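Local coordinates for outer membrane usher protein PapC (Escherichia coli, PDB 3L48) that exports and assembles pilus subunits across the outer membrane through a pore, and is represented here by its C-terminal Ig-like domain, at residues Leu14-Ala17 against Asp18-Pro22; Ser57-Asp61 against Gly62-Cys66. One frame throughout, in Å; residues are numbered along the deposited sequence. Where two conformers were deposited one is given.

Contact 1: residues Leu14-Ala17 against Asp18-Pro22; sequences LRLA and DGSQP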
# COMPACT_ATOMS: atom_id res chain seq x y z
N LEU A 14 4.53 -3.83 -3.14
CA LEU A 14 4.57 -2.44 -3.55
C LEU A 14 5.78 -2.11 -4.42
O LEU A 14 6.92 -2.40 -4.05
CB LEU A 14 4.58 -1.53 -2.32
CG LEU A 14 3.43 -1.65 -1.32
CD1 LEU A 14 3.78 -0.88 -0.05
CD2 LEU A 14 2.15 -1.13 -1.92
N ARG A 15 5.53 -1.50 -5.57
CA ARG A 15 6.61 -0.97 -6.40
C ARG A 15 6.17 0.34 -7.05
O ARG A 15 5.02 0.47 -7.48
CB ARG A 15 7.03 -1.98 -7.48
CG ARG A 15 7.52 -3.31 -6.94
CD ARG A 15 8.47 -3.99 -7.91
NE ARG A 15 9.80 -3.37 -7.89
CZ ARG A 15 10.92 -4.00 -7.57
NH1 ARG A 15 10.89 -5.29 -7.24
NH2 ARG A 15 12.07 -3.35 -7.58
N LEU A 16 7.08 1.31 -7.10
CA LEU A 16 6.79 2.59 -7.72
C LEU A 16 6.75 2.43 -9.24
O LEU A 16 7.22 1.42 -9.77
CB LEU A 16 7.80 3.66 -7.31
CG LEU A 16 7.55 4.36 -5.97
CD1 LEU A 16 7.75 3.39 -4.81
CD2 LEU A 16 8.47 5.56 -5.82
N ALA A 17 6.20 3.43 -9.92
CA ALA A 17 6.13 3.42 -11.37
C ALA A 17 7.51 3.27 -12.00
O ALA A 17 7.65 2.70 -13.08
CB ALA A 17 5.44 4.69 -11.89
N ASP A 18 8.53 3.78 -11.32
CA ASP A 18 9.89 3.73 -11.85
C ASP A 18 10.59 2.41 -11.53
O ASP A 18 11.71 2.17 -11.96
CB ASP A 18 10.73 4.92 -11.34
CG ASP A 18 11.01 4.85 -9.85
OD1 ASP A 18 10.50 3.92 -9.18
OD2 ASP A 18 11.74 5.72 -9.35
N GLY A 19 9.90 1.55 -10.78
CA GLY A 19 10.41 0.22 -10.48
C GLY A 19 11.05 0.08 -9.11
O GLY A 19 11.39 -1.03 -8.70
N SER A 20 11.22 1.19 -8.40
CA SER A 20 11.85 1.15 -7.08
C SER A 20 10.88 0.67 -6.01
O SER A 20 9.69 0.49 -6.26
CB SER A 20 12.44 2.52 -6.72
OG SER A 20 11.42 3.50 -6.60
N GLN A 21 11.40 0.46 -4.80
CA GLN A 21 10.60 -0.03 -3.69
C GLN A 21 10.49 1.02 -2.59
O GLN A 21 11.49 1.65 -2.23
CB GLN A 21 11.22 -1.29 -3.09
CG GLN A 21 11.43 -2.42 -4.08
CD GLN A 21 12.17 -3.60 -3.47
OE1 GLN A 21 11.96 -4.75 -3.86
NE2 GLN A 21 13.04 -3.32 -2.50
N PRO A 22 9.27 1.22 -2.05
CA PRO A 22 9.15 2.08 -0.88
C PRO A 22 10.04 1.53 0.23
O PRO A 22 10.18 0.31 0.33
CB PRO A 22 7.67 1.95 -0.49
CG PRO A 22 6.98 1.48 -1.75
CD PRO A 22 7.99 0.63 -2.47
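The guanidinium of Arg15, in one of its two modelled conformers, meets the returning chain on a face and at an edge. Over one face lies Gln21, whose CG sits 3.7 Å from Arg15 NH2, displaced toward the rim of the group. At the edge, close to the guanidinium plane, is the carbonyl of Gly19. The setting is a tight reversal of the chain at the end of strand 10-16 in this Ig-like domain: a type I beta turn from Leu16 to Gly19 with the bonding of a G1 bulge, a worked example of how a short turn is secured by side chains as well as backbone. Gly19 N donates to Leu16 O at 2.9 Å, and one residue further on Leu16 N reaches Ser20 O at 2.9 Å with a nearly straight bond. Gly19 has a positive phi of 100°, at which a side chain would press on the carbonyl oxygen of Asp18.

Arg15 holds the turn with two nitrogens along one side of its guanidinium. NE and NH2 both donate to the one oxygen Gly19 O, the NH2 bond being the shorter at 2.7 Å and running almost straight on from the carbonyl bond. A bend at chi3 (75°) turns the chain so that both nitrogens come round to that oxygen. At the turn itself, Asp18 forms an Asx turn: its OD1 accepts from Ser20 N at 2.9 Å, approached from above the carboxylate plane, while Leu16 CB rests against the same oxygen. Away from the polar groups, the Leu16 side chain and the Pro22 ring run antiparallel alongside one another, with Leu16 CD1 3.6 Å from Pro22 CD. OD1 of Asp18 has a second donor: Ser20 OG meets its syn lone pair at 2.8 Å.

Contact 2: residues Ser57-Asp61 against Gly62-Cys66; sequences SVNWD and GKIQC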
# COMPACT_ATOMS: atom_id res chain seq x y z
N SER A 57 -2.32 5.76 0.59
CA SER A 57 -1.11 6.56 0.43
C SER A 57 0.04 5.90 1.18
O SER A 57 -0.14 5.36 2.27
CB SER A 57 -1.33 7.99 0.91
OG SER A 57 -1.33 8.06 2.32
N VAL A 58 1.22 5.92 0.57
CA VAL A 58 2.41 5.37 1.18
C VAL A 58 3.30 6.51 1.65
O VAL A 58 3.71 7.35 0.86
CB VAL A 58 3.18 4.47 0.20
CG1 VAL A 58 4.40 3.87 0.87
CG2 VAL A 58 2.25 3.39 -0.33
N ASN A 59 3.60 6.53 2.94
CA ASN A 59 4.31 7.66 3.53
C ASN A 59 5.70 7.31 4.03
O ASN A 59 5.90 6.27 4.66
CB ASN A 59 3.48 8.25 4.67
CG ASN A 59 2.00 8.23 4.39
OD1 ASN A 59 1.27 7.36 4.88
ND2 ASN A 59 1.53 9.18 3.59
N TRP A 60 6.65 8.20 3.74
CA TRP A 60 7.95 8.19 4.41
C TRP A 60 8.60 9.56 4.30
O TRP A 60 8.21 10.37 3.46
CB TRP A 60 8.86 7.07 3.89
CG TRP A 60 9.39 7.25 2.51
CD1 TRP A 60 10.54 7.90 2.14
CD2 TRP A 60 8.82 6.72 1.30
NE1 TRP A 60 10.70 7.82 0.77
CE2 TRP A 60 9.67 7.11 0.24
CE3 TRP A 60 7.68 5.96 1.02
CZ2 TRP A 60 9.40 6.76 -1.09
CZ3 TRP A 60 7.42 5.62 -0.30
CH2 TRP A 60 8.28 6.03 -1.34
N ASP A 61 9.57 9.82 5.17
CA ASP A 61 10.21 11.13 5.24
C ASP A 61 9.17 12.22 5.45
O ASP A 61 9.19 13.26 4.78
CB ASP A 61 11.04 11.41 3.98
CG ASP A 61 12.27 10.53 3.89
OD1 ASP A 61 12.62 9.89 4.90
OD2 ASP A 61 12.90 10.47 2.80
N GLY A 62 8.26 11.97 6.38
CA GLY A 62 7.23 12.92 6.76
C GLY A 62 6.41 13.45 5.59
O GLY A 62 6.06 14.63 5.56
N LYS A 63 6.09 12.57 4.65
CA LYS A 63 5.44 13.00 3.42
C LYS A 63 4.74 11.86 2.69
O LYS A 63 5.22 10.72 2.69
CB LYS A 63 6.48 13.66 2.51
CG LYS A 63 6.07 13.79 1.05
CD LYS A 63 7.12 14.58 0.28
CE LYS A 63 6.87 14.53 -1.22
NZ LYS A 63 5.49 14.95 -1.58
N ILE A 64 3.59 12.16 2.09
CA ILE A 64 2.96 11.23 1.17
C ILE A 64 3.84 11.15 -0.08
O ILE A 64 4.01 12.14 -0.78
CB ILE A 64 1.56 11.69 0.75
CG1 ILE A 64 0.65 11.84 1.97
CG2 ILE A 64 0.95 10.70 -0.24
CD1 ILE A 64 -0.77 12.23 1.63
N GLN A 65 4.40 9.98 -0.33
CA GLN A 65 5.33 9.81 -1.45
C GLN A 65 4.63 9.33 -2.71
O GLN A 65 4.94 9.78 -3.82
CB GLN A 65 6.45 8.84 -1.05
CG GLN A 65 7.26 9.30 0.15
CD GLN A 65 8.34 10.31 -0.21
OE1 GLN A 65 8.99 10.87 0.67
NE2 GLN A 65 8.55 10.52 -1.50
N CYS A 66 3.68 8.41 -2.55
CA CYS A 66 2.93 7.88 -3.68
C CYS A 66 1.62 7.25 -3.22
O CYS A 66 1.41 7.03 -2.03
CB CYS A 66 3.76 6.87 -4.46
SG CYS A 66 4.78 5.78 -3.44
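The Gln65 side chain lies across the indole of Trp60, roughly perpendicular to the direction in which the tryptophan extends, its CB and CG over one face. They pack beside a classic beta bulge in the hairpin of strands 55-59 and 64-69, where Gln65 and Cys66 together face Val58. This is the tight half of the contact. A bend at chi2 (-82°) lays the Gln65 amide nearly parallel to the ring, their planes 13° apart, in a stacked arrangement. Cys66 SG, in the conformer modelled here, comes obliquely to the ring, 4.1 Å from Trp60 CH2, and Val58 CG1 lies at the ring edge. An alanine in place of Trp60 would probably leave the flank of Gln65 uncovered and open a gap beside the Cys66 sulfur.

The looser half is the solvent-exposed end, Asp61 to Lys63, where Asp61 and Gly62 both take positive phi. Trp60 N bonds to Lys63 O at 3.1 Å, but the return bond from Lys63 N to Trp60 O is weak at 3.3 Å. The Lys63 side chain turns from residues 57-61 and bends back at its end, where NZ makes a weak bond to Ile64 O. By contrast, the bulge is held firmly by two bonds on Val58: Gln65 N to Val58 O at 3.0 Å and, almost perfectly straight at 177°, Val58 N to Cys66 O at 2.8 Å.

In the fold
From the N terminus, strand 10-16 runs into contact 1, which closes the turn leading into the loop before strand 27-29. The chain then passes through strands 27-29, 35-38 and 44-47 before strand 55-59 turns back at contact 2 into strand 64-69. The two contacts are in series, neither nesting nor crossing, yet they touch in space: Pro22 CB lies 3.7 Å from Trp60 CZ3, and Leu16 CG lies 4.0 Å from Cys66 SG. Contact 1 ends a strand of the three-stranded sheet, and contact 2 forms a hairpin of the four-stranded one. The Cys66-Cys84 disulfide joins the two sheets covalently, through strand 78-84, which lies beside strand 10-16.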